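Local coordinates for protein copper-transporting ATPase (Sulfolobus solfataricus, PDB 2YJ6) that probably couples ATP hydrolysis to the transport of heavy-metal cations across the membrane, this chain being the nucleotide-binding, catalytic portion of a P-type ATPase, at residues I32-G37 with V201-D206; L39-P44 with S134-P139; I156-D161 with E177-L182; D218-M223 with N232-I237. The protein carries 1 engineered substitution. All coordinates share one frame; numbering follows the deposited sequence.

Interaction 1. Residues I32-G37 with V201-D206; sequences IFNKTG and VLMIGD. Engineered in segment 32-37: Asn34 (natural residue Asp).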
loop_
_atom_site.group_PDB
_atom_site.type_symbol
_atom_site.label_atom_id
_atom_site.label_comp_id
_atom_site.label_asym_id
_atom_site.label_seq_id
_atom_site.Cartn_x
_atom_site.Cartn_y
_atom_site.Cartn_z
ATOM N N ILE A 32 -6.269 9.585 -9.551
ATOM C CA ILE A 32 -6.100 9.330 -8.120
ATOM C C ILE A 32 -5.258 8.091 -7.820
ATOM O O ILE A 32 -5.558 6.997 -8.279
ATOM C CB ILE A 32 -7.436 9.179 -7.401
ATOM C CG1 ILE A 32 -8.198 10.504 -7.451
ATOM C CG2 ILE A 32 -7.197 8.718 -5.957
ATOM C CD1 ILE A 32 -9.528 10.475 -6.756
ATOM N N PHE A 33 -4.190 8.289 -7.058
ATOM C CA PHE A 33 -3.318 7.200 -6.640
ATOM C C PHE A 33 -3.602 6.779 -5.200
ATOM O O PHE A 33 -3.551 7.598 -4.276
ATOM C CB PHE A 33 -1.844 7.612 -6.759
ATOM C CG PHE A 33 -1.361 7.737 -8.176
ATOM C CD1 PHE A 33 -1.513 8.926 -8.878
ATOM C CD2 PHE A 33 -0.762 6.664 -8.809
ATOM C CE1 PHE A 33 -1.077 9.035 -10.197
ATOM C CE2 PHE A 33 -0.317 6.768 -10.117
ATOM C CZ PHE A 33 -0.471 7.950 -10.819
ATOM N N ASN A 34 -3.915 5.502 -5.016
ATOM C CA ASN A 34 -3.812 4.887 -3.697
ATOM C C ASN A 34 -2.350 4.593 -3.423
ATOM O O ASN A 34 -1.761 3.756 -4.094
ATOM C CB ASN A 34 -4.596 3.583 -3.647
ATOM C CG ASN A 34 -5.827 3.689 -2.786
ATOM O OD1 ASN A 34 -5.786 3.411 -1.582
ATOM N ND2 ASN A 34 -6.933 4.119 -3.391
ATOM N N LYS A 35 -1.762 5.274 -2.446
ATOM C CA LYS A 35 -0.308 5.181 -2.212
ATOM C C LYS A 35 0.277 3.760 -2.235
ATOM O O LYS A 35 1.011 3.396 -3.150
ATOM C CB LYS A 35 0.070 5.885 -0.902
ATOM C CG LYS A 35 1.525 5.683 -0.463
ATOM C CD LYS A 35 1.691 6.055 0.998
ATOM C CE LYS A 35 3.089 5.758 1.486
ATOM N NZ LYS A 35 3.198 6.014 2.938
ATOM N N THR A 36 -0.046 2.962 -1.220
ATOM C CA THR A 36 0.593 1.653 -1.019
ATOM C C THR A 36 0.362 0.662 -2.168
ATOM O O THR A 36 -0.779 0.332 -2.481
ATOM C CB THR A 36 0.061 0.988 0.267
ATOM O OG1 THR A 36 0.063 1.940 1.338
ATOM C CG2 THR A 36 0.894 -0.232 0.630
ATOM N N GLY A 37 1.442 0.168 -2.768
ATOM C CA GLY A 37 1.348 -0.823 -3.823
ATOM C C GLY A 37 1.342 -0.233 -5.230
ATOM O O GLY A 37 1.463 -0.964 -6.208
ATOM N N VAL A 201 -13.338 10.555 -12.875
ATOM C CA VAL A 201 -12.231 10.042 -12.070
ATOM C C VAL A 201 -11.655 8.702 -12.528
ATOM O O VAL A 201 -12.356 7.693 -12.583
ATOM C CB VAL A 201 -12.635 9.963 -10.577
ATOM C CG1 VAL A 201 -11.525 9.337 -9.745
ATOM C CG2 VAL A 201 -12.977 11.346 -10.058
ATOM N N LEU A 202 -10.364 8.706 -12.851
ATOM C CA LEU A 202 -9.617 7.468 -13.017
ATOM C C LEU A 202 -8.768 7.158 -11.759
ATOM O O LEU A 202 -8.000 8.008 -11.276
ATOM C CB LEU A 202 -8.753 7.519 -14.271
ATOM C CG LEU A 202 -8.066 6.183 -14.572
ATOM C CD1 LEU A 202 -7.833 5.997 -16.058
ATOM C CD2 LEU A 202 -6.763 6.037 -13.775
ATOM N N MET A 203 -8.933 5.951 -11.223
ATOM C CA MET A 203 -8.270 5.566 -9.974
ATOM C C MET A 203 -7.470 4.276 -10.121
ATOM O O MET A 203 -7.943 3.320 -10.725
ATOM C CB MET A 203 -9.268 5.417 -8.813
ATOM C CG MET A 203 -8.606 4.863 -7.535
ATOM S SD MET A 203 -9.632 4.646 -6.064
ATOM C CE MET A 203 -9.543 6.284 -5.378
ATOM N N ILE A 204 -6.254 4.287 -9.575
ATOM C CA ILE A 204 -5.360 3.128 -9.552
ATOM C C ILE A 204 -5.146 2.655 -8.101
ATOM O O ILE A 204 -4.771 3.454 -7.250
ATOM C CB ILE A 204 -3.991 3.488 -10.168
ATOM C CG1 ILE A 204 -4.171 4.103 -11.558
ATOM C CG2 ILE A 204 -3.089 2.262 -10.243
ATOM C CD1 ILE A 204 -3.270 5.275 -11.838
ATOM N N GLY A 205 -5.389 1.374 -7.825
ATOM C CA GLY A 205 -5.199 0.818 -6.485
ATOM C C GLY A 205 -4.685 -0.610 -6.553
ATOM O O GLY A 205 -4.175 -1.016 -7.583
ATOM N N ASP A 206 -4.810 -1.391 -5.484
ATOM C CA ASP A 206 -4.460 -2.819 -5.609
ATOM C C ASP A 206 -5.598 -3.816 -5.309
ATOM O O ASP A 206 -6.479 -4.012 -6.146
ATOM C CB ASP A 206 -3.152 -3.176 -4.879
ATOM C CG ASP A 206 -3.228 -2.955 -3.383
ATOM O OD1 ASP A 206 -4.333 -3.088 -2.816
ATOM O OD2 ASP A 206 -2.170 -2.657 -2.776
#

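Interaction 2. Residues L39-P44 with S134-P139; sequences LTYGTP and SDVPRP. With A99 (5'-O-[(S)-hydroxy{[(R)-hydroxy({(S)-hydroxy[(1S)-1-(2-nitrophenyl)ethoxy]phosphoryl}oxy)phosphoryl]oxy}phosphoryl]adenosine), chain C.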
loop_
_atom_site.group_PDB
_atom_site.type_symbol
_atom_site.label_atom_id
_atom_site.label_comp_id
_atom_site.label_asym_id
_atom_site.label_seq_id
_atom_site.Cartn_x
_atom_site.Cartn_y
_atom_site.Cartn_z
ATOM N N LEU A 39 2.489 3.706 -5.934
ATOM C CA LEU A 39 3.688 4.525 -5.809
ATOM C C LEU A 39 4.805 3.813 -5.012
ATOM O O LEU A 39 5.976 4.191 -5.089
ATOM C CB LEU A 39 3.330 5.874 -5.181
ATOM C CG LEU A 39 2.241 6.620 -5.963
ATOM C CD1 LEU A 39 1.913 7.945 -5.315
ATOM C CD2 LEU A 39 2.654 6.835 -7.425
ATOM N N THR A 40 4.449 2.774 -4.264
ATOM C CA THR A 40 5.447 1.968 -3.558
ATOM C C THR A 40 5.380 0.524 -4.023
ATOM O O THR A 40 4.428 0.132 -4.706
ATOM C CB THR A 40 5.229 1.991 -2.031
ATOM O OG1 THR A 40 3.998 1.331 -1.702
ATOM C CG2 THR A 40 5.182 3.413 -1.518
ATOM N N TYR A 41 6.383 -0.273 -3.657
ATOM C CA TYR A 41 6.309 -1.715 -3.899
ATOM C C TYR A 41 5.290 -2.369 -2.983
ATOM O O TYR A 41 4.853 -3.492 -3.241
ATOM C CB TYR A 41 7.653 -2.397 -3.673
ATOM C CG TYR A 41 8.687 -2.067 -4.700
ATOM C CD1 TYR A 41 8.789 -2.806 -5.870
ATOM C CD2 TYR A 41 9.576 -1.016 -4.499
ATOM C CE1 TYR A 41 9.746 -2.504 -6.823
ATOM C CE2 TYR A 41 10.535 -0.706 -5.439
ATOM C CZ TYR A 41 10.620 -1.451 -6.599
ATOM O OH TYR A 41 11.581 -1.139 -7.536
ATOM N N GLY A 42 4.917 -1.667 -1.914
ATOM C CA GLY A 42 4.033 -2.229 -0.908
ATOM C C GLY A 42 4.733 -3.283 -0.064
ATOM O O GLY A 42 4.101 -4.229 0.399
ATOM N N THR A 43 6.041 -3.113 0.134
ATOM C CA THR A 43 6.846 -4.052 0.921
ATOM C C THR A 43 7.490 -3.390 2.147
ATOM O O THR A 43 8.422 -2.596 2.016
ATOM C CB THR A 43 7.979 -4.660 0.077
ATOM O OG1 THR A 43 8.872 -3.619 -0.341
ATOM C CG2 THR A 43 7.427 -5.370 -1.141
ATOM N N PRO A 44 6.998 -3.721 3.346
ATOM C CA PRO A 44 7.536 -3.124 4.581
ATOM C C PRO A 44 8.975 -3.549 4.950
ATOM O O PRO A 44 9.377 -4.688 4.735
ATOM C CB PRO A 44 6.535 -3.575 5.652
ATOM C CG PRO A 44 5.879 -4.787 5.077
ATOM C CD PRO A 44 5.802 -4.539 3.597
ATOM N N SER A 134 8.988 0.921 7.452
ATOM C CA SER A 134 8.703 1.709 6.242
ATOM C C SER A 134 8.482 0.872 4.976
ATOM O O SER A 134 8.791 -0.317 4.941
ATOM C CB SER A 134 9.824 2.712 5.967
ATOM O OG SER A 134 9.951 3.634 7.032
ATOM N N ASP A 135 7.944 1.531 3.947
ATOM C CA ASP A 135 7.713 0.960 2.620
ATOM C C ASP A 135 8.872 1.454 1.761
ATOM O O ASP A 135 9.662 2.277 2.228
ATOM C CB ASP A 135 6.384 1.508 2.062
ATOM C CG ASP A 135 5.721 0.585 1.034
ATOM O OD1 ASP A 135 6.425 -0.150 0.306
ATOM O OD2 ASP A 135 4.471 0.611 0.959
ATOM N N VAL A 136 8.965 0.968 0.519
ATOM C CA VAL A 136 9.953 1.437 -0.459
ATOM C C VAL A 136 9.277 2.059 -1.693
ATOM O O VAL A 136 8.478 1.402 -2.353
ATOM C CB VAL A 136 10.810 0.263 -0.975
ATOM C CG1 VAL A 136 11.976 0.765 -1.836
ATOM C CG2 VAL A 136 11.301 -0.583 0.175
ATOM N N PRO A 137 9.618 3.315 -2.026
ATOM C CA PRO A 137 9.095 3.959 -3.244
ATOM C C PRO A 137 9.649 3.348 -4.540
ATOM O O PRO A 137 10.831 3.019 -4.621
ATOM C CB PRO A 137 9.553 5.414 -3.099
ATOM C CG PRO A 137 10.781 5.335 -2.241
ATOM C CD PRO A 137 10.523 4.201 -1.274
ATOM N N ARG A 138 8.781 3.205 -5.542
ATOM C CA ARG A 138 9.144 2.584 -6.814
ATOM C C ARG A 138 10.240 3.360 -7.520
ATOM O O ARG A 138 10.294 4.583 -7.430
ATOM C CB ARG A 138 7.919 2.445 -7.724
ATOM C CG ARG A 138 6.918 1.408 -7.240
ATOM C CD ARG A 138 5.804 1.151 -8.253
ATOM N NE ARG A 138 4.921 0.081 -7.795
ATOM C CZ ARG A 138 5.065 -1.196 -8.133
ATOM N NH1 ARG A 138 6.041 -1.558 -8.953
ATOM N NH2 ARG A 138 4.234 -2.114 -7.657
ATOM N N PRO A 139 11.106 2.641 -8.247
ATOM C CA PRO A 139 12.345 3.177 -8.814
ATOM C C PRO A 139 12.142 4.442 -9.635
ATOM O O PRO A 139 12.682 5.486 -9.268
ATOM C CB PRO A 139 12.853 2.029 -9.705
ATOM C CG PRO A 139 11.677 1.164 -9.946
ATOM C CD PRO A 139 10.857 1.263 -8.697
HETATM C "C'" A99 C . 1.674 -2.725 6.597
HETATM N N1 A99 C . 2.672 -7.802 14.586
HETATM C C2 A99 C . 2.778 -6.555 15.085
HETATM N N3 A99 C . 1.864 -5.601 14.867
HETATM C C4 A99 C . 0.756 -5.860 14.120
HETATM C C5 A99 C . 0.576 -7.201 13.538
HETATM C C6 A99 C . 1.631 -8.203 13.816
HETATM N N6 A99 C . 1.558 -9.472 13.333
HETATM N N7 A99 C . -0.581 -7.174 12.851
HETATM C C8 A99 C . -1.095 -5.927 12.977
HETATM N N9 A99 C . -0.297 -5.143 13.724
HETATM P PA A99 C . -4.016 -4.047 10.011
HETATM P PB A99 C . -2.456 -3.398 7.784
HETATM P PG A99 C . -0.600 -1.352 7.148
HETATM O "O'L" A99 C . 3.249 -0.437 6.967
HETATM O "O'M" A99 C . 4.966 -0.210 5.746
HETATM C "C1'" A99 C . 3.722 -1.346 3.636
HETATM O O1A A99 C . -4.661 -2.710 9.725
HETATM C C1B A99 C . -0.560 -3.733 14.080
HETATM O O1B A99 C . -2.109 -4.478 6.780
HETATM O O1G A99 C . -1.133 -1.577 5.750
HETATM C "C2'" A99 C . 3.276 -1.483 4.941
HETATM N "N2'" A99 C . 3.849 -0.677 5.930
HETATM O "O2'" A99 C . 0.570 -1.666 13.660
HETATM O O2A A99 C . -4.782 -5.328 9.808
HETATM C C2B A99 C . 0.026 -2.825 13.019
HETATM O O2B A99 C . -3.613 -2.456 7.525
HETATM O O2G A99 C . 1.009 -1.571 7.150
HETATM C "C3'" A99 C . 2.215 -2.483 5.234
HETATM O "O3'" A99 C . -0.977 -1.135 11.602
HETATM O O3A A99 C . -2.648 -4.149 9.188
HETATM C C3B A99 C . -1.146 -2.455 12.137
HETATM O O3B A99 C . -1.127 -2.535 8.111
HETATM O O3G A99 C . -0.891 -0.032 7.833
HETATM C "C4'" A99 C . 1.722 -3.252 4.189
HETATM O "O4'" A99 C . -1.979 -3.513 14.085
HETATM C C4B A99 C . -2.337 -2.553 13.082
HETATM C "C5'" A99 C . 2.195 -3.069 2.896
HETATM O "O5'" A99 C . -3.405 -4.042 11.501
HETATM C C5B A99 C . -3.637 -2.942 12.382
HETATM C "C6'" A99 C . 3.183 -2.132 2.628
HETATM C "CM'" A99 C . 0.783 -3.964 6.548
#

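Interaction 3. Residues I156-D161 with E177-L182; sequences IILSGD and EYYSNL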
loop_
_atom_site.group_PDB
_atom_site.type_symbol
_atom_site.label_atom_id
_atom_site.label_comp_id
_atom_site.label_asym_id
_atom_site.label_seq_id
_atom_site.Cartn_x
_atom_site.Cartn_y
_atom_site.Cartn_z
ATOM N N ILE A 156 -3.996 13.478 -7.482
ATOM C CA ILE A 156 -4.335 13.394 -6.066
ATOM C C ILE A 156 -3.805 12.118 -5.425
ATOM O O ILE A 156 -3.843 11.040 -6.030
ATOM C CB ILE A 156 -5.865 13.449 -5.861
ATOM C CG1 ILE A 156 -6.426 14.792 -6.334
ATOM C CG2 ILE A 156 -6.224 13.222 -4.396
ATOM C CD1 ILE A 156 -7.932 14.904 -6.223
ATOM N N ILE A 157 -3.307 12.234 -4.199
ATOM C CA ILE A 157 -2.798 11.064 -3.481
ATOM C C ILE A 157 -3.645 10.735 -2.261
ATOM O O ILE A 157 -3.947 11.611 -1.449
ATOM C CB ILE A 157 -1.324 11.236 -3.072
ATOM C CG1 ILE A 157 -0.455 11.323 -4.325
ATOM C CG2 ILE A 157 -0.871 10.091 -2.184
ATOM C CD1 ILE A 157 1.007 11.364 -4.052
ATOM N N LEU A 158 -4.048 9.473 -2.145
ATOM C CA LEU A 158 -4.776 9.019 -0.957
ATOM C C LEU A 158 -3.913 8.046 -0.164
ATOM O O LEU A 158 -3.329 7.125 -0.740
ATOM C CB LEU A 158 -6.105 8.360 -1.347
ATOM C CG LEU A 158 -7.094 9.231 -2.128
ATOM C CD1 LEU A 158 -8.369 8.483 -2.483
ATOM C CD2 LEU A 158 -7.419 10.489 -1.350
ATOM N N SER A 159 -3.844 8.238 1.153
ATOM C CA SER A 159 -3.032 7.367 2.012
ATOM C C SER A 159 -3.649 7.137 3.404
ATOM O O SER A 159 -4.396 7.967 3.924
ATOM C CB SER A 159 -1.606 7.938 2.142
ATOM O OG SER A 159 -0.811 7.230 3.088
ATOM N N GLY A 160 -3.331 5.997 3.998
ATOM C CA GLY A 160 -3.697 5.730 5.377
ATOM C C GLY A 160 -2.629 6.185 6.365
ATOM O O GLY A 160 -2.906 6.331 7.559
ATOM N N ASP A 161 -1.412 6.407 5.872
ATOM C CA ASP A 161 -0.273 6.771 6.730
ATOM C C ASP A 161 -0.343 8.193 7.290
ATOM O O ASP A 161 -1.233 8.973 6.942
ATOM C CB ASP A 161 1.045 6.588 5.977
ATOM C CG ASP A 161 1.320 5.140 5.624
ATOM O OD1 ASP A 161 0.610 4.244 6.135
ATOM O OD2 ASP A 161 2.260 4.894 4.846
ATOM N N GLU A 177 -1.577 18.097 -3.840
ATOM C CA GLU A 177 -2.871 17.669 -3.316
ATOM C C GLU A 177 -2.872 16.207 -2.862
ATOM O O GLU A 177 -2.825 15.285 -3.677
ATOM C CB GLU A 177 -3.974 17.913 -4.349
ATOM C CG GLU A 177 -5.377 17.862 -3.770
ATOM C CD GLU A 177 -6.361 18.718 -4.554
ATOM O OE1 GLU A 177 -5.919 19.434 -5.482
ATOM O OE2 GLU A 177 -7.574 18.676 -4.241
ATOM N N TYR A 178 -2.930 16.014 -1.550
ATOM C CA TYR A 178 -2.889 14.692 -0.944
ATOM C C TYR A 178 -3.708 14.727 0.345
ATOM O O TYR A 178 -3.857 15.789 0.961
ATOM C CB TYR A 178 -1.442 14.298 -0.634
ATOM C CG TYR A 178 -0.791 15.186 0.403
ATOM C CD1 TYR A 178 -0.967 14.943 1.760
ATOM C CD2 TYR A 178 -0.014 16.273 0.029
ATOM C CE1 TYR A 178 -0.383 15.746 2.715
ATOM C CE2 TYR A 178 0.579 17.093 0.982
ATOM C CZ TYR A 178 0.387 16.822 2.325
ATOM O OH TYR A 178 0.964 17.621 3.285
ATOM N N TYR A 179 -4.248 13.575 0.735
ATOM C CA TYR A 179 -4.997 13.438 1.980
ATOM C C TYR A 179 -4.440 12.258 2.771
ATOM O O TYR A 179 -4.378 11.140 2.250
ATOM C CB TYR A 179 -6.481 13.216 1.683
ATOM C CG TYR A 179 -7.125 14.348 0.918
ATOM C CD1 TYR A 179 -7.522 15.508 1.573
ATOM C CD2 TYR A 179 -7.322 14.267 -0.452
ATOM C CE1 TYR A 179 -8.101 16.556 0.886
ATOM C CE2 TYR A 179 -7.906 15.312 -1.156
ATOM C CZ TYR A 179 -8.292 16.456 -0.479
ATOM O OH TYR A 179 -8.868 17.510 -1.150
ATOM N N SER A 180 -4.048 12.506 4.022
ATOM C CA SER A 180 -3.399 11.498 4.853
ATOM C C SER A 180 -4.335 10.917 5.927
ATOM O O SER A 180 -5.368 11.499 6.231
ATOM C CB SER A 180 -2.135 12.083 5.504
ATOM O OG SER A 180 -2.448 13.221 6.287
ATOM N N ASN A 181 -3.985 9.756 6.475
ATOM C CA ASN A 181 -4.721 9.211 7.617
ATOM C C ASN A 181 -6.128 8.713 7.317
ATOM O O ASN A 181 -6.997 8.767 8.186
ATOM C CB ASN A 181 -4.854 10.280 8.701
ATOM C CG ASN A 181 -3.878 10.095 9.810
ATOM O OD1 ASN A 181 -2.795 10.680 9.802
ATOM N ND2 ASN A 181 -4.245 9.266 10.783
ATOM N N LEU A 182 -6.370 8.256 6.099
ATOM C CA LEU A 182 -7.739 7.923 5.707
ATOM C C LEU A 182 -8.087 6.469 6.004
ATOM O O LEU A 182 -7.265 5.575 5.838
ATOM C CB LEU A 182 -7.979 8.227 4.220
ATOM C CG LEU A 182 -7.536 9.575 3.648
ATOM C CD1 LEU A 182 -7.488 9.492 2.135
ATOM C CD2 LEU A 182 -8.423 10.748 4.101
#

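Interaction 4. Residues D218-M223 with N232-I237; sequences DVSVAM and NVADII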
loop_
_atom_site.group_PDB
_atom_site.type_symbol
_atom_site.label_atom_id
_atom_site.label_comp_id
_atom_site.label_asym_id
_atom_site.label_seq_id
_atom_site.Cartn_x
_atom_site.Cartn_y
_atom_site.Cartn_z
ATOM N N ASP A 218 -14.929 6.197 -12.192
ATOM C CA ASP A 218 -15.359 6.140 -13.586
ATOM C C ASP A 218 -14.564 5.094 -14.373
ATOM O O ASP A 218 -15.137 4.320 -15.141
ATOM C CB ASP A 218 -15.299 7.542 -14.239
ATOM C CG ASP A 218 -16.330 8.512 -13.629
ATOM O OD1 ASP A 218 -17.552 8.347 -13.886
ATOM O OD2 ASP A 218 -15.927 9.401 -12.850
ATOM N N VAL A 219 -13.243 5.093 -14.184
ATOM C CA VAL A 219 -12.370 4.087 -14.771
ATOM C C VAL A 219 -11.422 3.557 -13.691
ATOM O O VAL A 219 -10.650 4.317 -13.117
ATOM C CB VAL A 219 -11.515 4.642 -15.935
ATOM C CG1 VAL A 219 -10.454 3.612 -16.358
ATOM C CG2 VAL A 219 -12.391 5.041 -17.129
ATOM N N SER A 220 -11.486 2.255 -13.423
ATOM C CA SER A 220 -10.644 1.658 -12.408
ATOM C C SER A 220 -9.458 0.903 -13.005
ATOM O O SER A 220 -9.599 0.215 -14.023
ATOM C CB SER A 220 -11.476 0.750 -11.495
ATOM O OG SER A 220 -12.231 -0.175 -12.249
ATOM N N VAL A 221 -8.297 1.047 -12.359
ATOM C CA VAL A 221 -7.078 0.311 -12.712
ATOM C C VAL A 221 -6.506 -0.460 -11.499
ATOM O O VAL A 221 -6.203 0.136 -10.453
ATOM C CB VAL A 221 -5.960 1.237 -13.258
ATOM C CG1 VAL A 221 -4.689 0.415 -13.595
ATOM C CG2 VAL A 221 -6.435 2.044 -14.484
ATOM N N ALA A 222 -6.357 -1.773 -11.655
ATOM C CA ALA A 222 -5.787 -2.634 -10.609
ATOM C C ALA A 222 -4.407 -3.218 -10.985
ATOM O O ALA A 222 -4.184 -3.601 -12.133
ATOM C CB ALA A 222 -6.756 -3.762 -10.286
ATOM N N MET A 223 -3.494 -3.288 -10.018
ATOM C CA MET A 223 -2.190 -3.944 -10.220
ATOM C C MET A 223 -2.327 -5.460 -10.418
ATOM O O MET A 223 -3.262 -6.081 -9.908
ATOM C CB MET A 223 -1.250 -3.676 -9.040
ATOM C CG MET A 223 -1.097 -2.205 -8.692
ATOM S SD MET A 223 -0.316 -1.210 -9.985
ATOM C CE MET A 223 1.215 -2.110 -10.241
ATOM N N ASN A 232 -11.961 -9.019 -9.994
ATOM C CA ASN A 232 -13.288 -8.473 -9.718
ATOM C C ASN A 232 -13.624 -7.103 -10.308
ATOM O O ASN A 232 -14.165 -7.011 -11.416
ATOM C CB ASN A 232 -13.541 -8.458 -8.205
ATOM N N VAL A 233 -13.315 -6.045 -9.559
ATOM C CA VAL A 233 -13.812 -4.705 -9.879
ATOM C C VAL A 233 -13.272 -4.091 -11.175
ATOM O O VAL A 233 -14.057 -3.710 -12.053
ATOM C CB VAL A 233 -13.557 -3.677 -8.735
ATOM C CG1 VAL A 233 -14.154 -2.325 -9.119
ATOM C CG2 VAL A 233 -14.114 -4.165 -7.398
ATOM N N ALA A 234 -11.942 -4.009 -11.282
ATOM C CA ALA A 234 -11.274 -3.105 -12.231
ATOM C C ALA A 234 -11.629 -3.271 -13.711
ATOM O O ALA A 234 -11.804 -4.383 -14.213
ATOM C CB ALA A 234 -9.758 -3.146 -12.042
ATOM N N ASP A 235 -11.750 -2.132 -14.382
ATOM C CA ASP A 235 -11.891 -2.064 -15.816
ATOM C C ASP A 235 -10.613 -2.597 -16.494
ATOM O O ASP A 235 -10.674 -3.261 -17.535
ATOM C CB ASP A 235 -12.153 -0.607 -16.234
ATOM C CG ASP A 235 -13.415 -0.006 -15.564
ATOM O OD1 ASP A 235 -14.471 -0.674 -15.538
ATOM O OD2 ASP A 235 -13.348 1.135 -15.057
ATOM N N ILE A 236 -9.462 -2.298 -15.891
ATOM C CA ILE A 236 -8.164 -2.608 -16.474
ATOM C C ILE A 236 -7.208 -3.223 -15.450
ATOM O O ILE A 236 -7.026 -2.695 -14.341
ATOM C CB ILE A 236 -7.488 -1.343 -17.019
ATOM C CG1 ILE A 236 -8.403 -0.610 -17.998
ATOM C CG2 ILE A 236 -6.120 -1.669 -17.668
ATOM C CD1 ILE A 236 -7.934 0.782 -18.291
ATOM N N ILE A 237 -6.572 -4.322 -15.836
ATOM C CA ILE A 237 -5.557 -4.943 -14.992
ATOM C C ILE A 237 -4.175 -4.767 -15.603
ATOM O O ILE A 237 -3.940 -5.096 -16.772
ATOM C CB ILE A 237 -5.863 -6.424 -14.726
ATOM C CG1 ILE A 237 -7.157 -6.530 -13.921
ATOM C CG2 ILE A 237 -4.709 -7.092 -13.974
ATOM C CD1 ILE A 237 -7.889 -7.798 -14.143
#

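Interaction 1. Residues I32-G37 with V201-D206
Ile32 and Phe33 pair in parallel with Met203 and Ile204, the short strand axes running 18° apart, and three backbone bonds tie the strands, including Ile204 N to Ile32 O at 3.1 Å. On one side of the sheet the CG2 branch of Ile32 meets the CE methyl of Met203 at 3.4 Å, a tight fit, while its CD1 lies 3.8 Å from Val201 CG1. The Met203 chain extends to SD, which lies 3.8 Å from Asn34 ND2; the bend at chi3 (-85°) carries CE to the Ile32 branch. With an alanine at Met203, the Ile32 branch and the Asn34 amide would probably lose this packing partner, opening a gap toward helix 184-196. On the reverse, Phe33 and Ile204 lie alongside, CD1 of Ile204 making an off-centre CH-pi contact 4.2 Å from the Phe33 ring centroid. Asn34 is engineered from aspartate and bonds Lys187 through OD1; the natural DKTGT sequence at the end of this central strand is the phosphorylation signature of P-type ATPases, within a haloacid dehalogenase-like fold.

Interaction 2. Residues L39-P44 with S134-P139
Tyr41 presents one edge of its ring to the backbone of Val136, whose O lies near the ring plane, 3.4 Å from CD2, while Tyr41 CA sits over one face of the Arg138 guanidinium, offset toward the rim. Thr40 OG1 donates to Asp135 OD2 at 2.8 Å from above the carboxylate plane, 56° out of it. OD1 takes Thr43 N at 3.0 Å from the opposite face to Thr40 OG1, and Val136 N on its anti side, 17° out of plane; these three bonds, two at OD1 and one at OD2, restrict the rotation of the carboxylate. These loops are the two connections joining the six-stranded antiparallel sheet to the core sheet, the hinge between nucleotide-binding and phosphorylation domains of P-type ATPases. A single backbone bridge, Thr40 with Pro137, holds them together, flanked by Tyr41 N to Val136 O at 3.0 Å and Arg138 N to Leu39 O at 3.0 Å. The nitrophenyl ring of A99 reaches this hinge, with C1' 3.4 Å from Asp135 OD2.

Interaction 3. Residues I156-D161 with E177-L182
Leu158 and Tyr179 stand side by side, pointing the same way from neighbouring parallel strands, with CD2 of the leucine 3.9 Å from CD2 of the ring. They belong to a beta-alpha-beta unit of the haloacid dehalogenase-like core, in which helix 163-172 links strand 154-158 to the outermost strand 178-179. Leu182 enters this row at a slant to Leu158, its CD1 meeting CD2 of Leu158 at 3.6 Å, while Ile156 approaches from another quarter: its CG2 lies at the edge of the Tyr179 ring, near the ring plane, 4.2 Å from CE2. Ile156 also runs alongside the extended aliphatic part of Glu177. The opposite face of the sheet carries Ile157 and Tyr178, which touch only near the backbone, CB to CB at 3.9 Å. With chi1 at 64°, CG of Tyr178 falls between its backbone N and carbonyl carbon, and the ring leads away from Ile157 to pack on helix 163-172. Beyond the strands the two segments stay joined through Ser159 and, weakly, Asp161; these two and Gly160 bind ATP in a structure of this protein. Asp161 here forms a salt bridge with Lys35, and Ser159 OG accepts Asp161 N at 3.0 Å, an ST turn. Ser159 O, in turn, accepts Leu182 N at 3.0 Å, in the carbonyl plane and on a lone pair.

Interaction 4. Residues D218-M223 with N232-I237
Asp235 reaches back across the pair to Ser220, at the point where the chain enters the parallel pairing of strands 219-223 and 236-238 on one flank of the haloacid dehalogenase-like core sheet. Its CB lies 3.5 Å from Ser220 O. CG, swung beside its own backbone N (chi1 -58°), comes 3.5 Å from Ser220 OG. At the tip, OD2 accepts Ser220 N at 2.7 Å on its anti side, 33° out of the carboxylate plane, and a weak bond from Ser220 OG; the same oxygen is 3.1 Å from Val219 CA. The exchange is reciprocal, because Ser220 OG accepts Asp235 N at 2.9 Å. Replacing Asp235 by an alanine is likely to leave the buried Ser220 N without its acceptor and to remove the weak bond from Ser220 OG. Val21 of helix 21-26 touches the Asp235 side chain from outside the pair. Further along, regular strand bonding takes over: Ala222 N donates to Ile236 O, and the methyls Ala222 CB and Ala234 CB meet at 3.5 Å.

From the N terminus, strand 30-34 opens the long loop that interaction 1 closes only at 201-206. Interactions 2 and 3 both fall within that span, in series: 39-44 meets 134-139, enclosing essentially the whole six-stranded antiparallel sheet, and 156-161 then meets 177-182 around a single helix. Interaction 4 follows interaction 1, closing a short helix-free loop; no two contacts cross. Interactions 1, 3 and 4 share the seven-stranded sheet: strands 30-34 and 154-158 are neighbours, as are 201-205 and 219-223. Interactions 3 and 4, about 20 Å apart between centres, do not touch. Interaction 2 joins this core through Phe33 against Leu39.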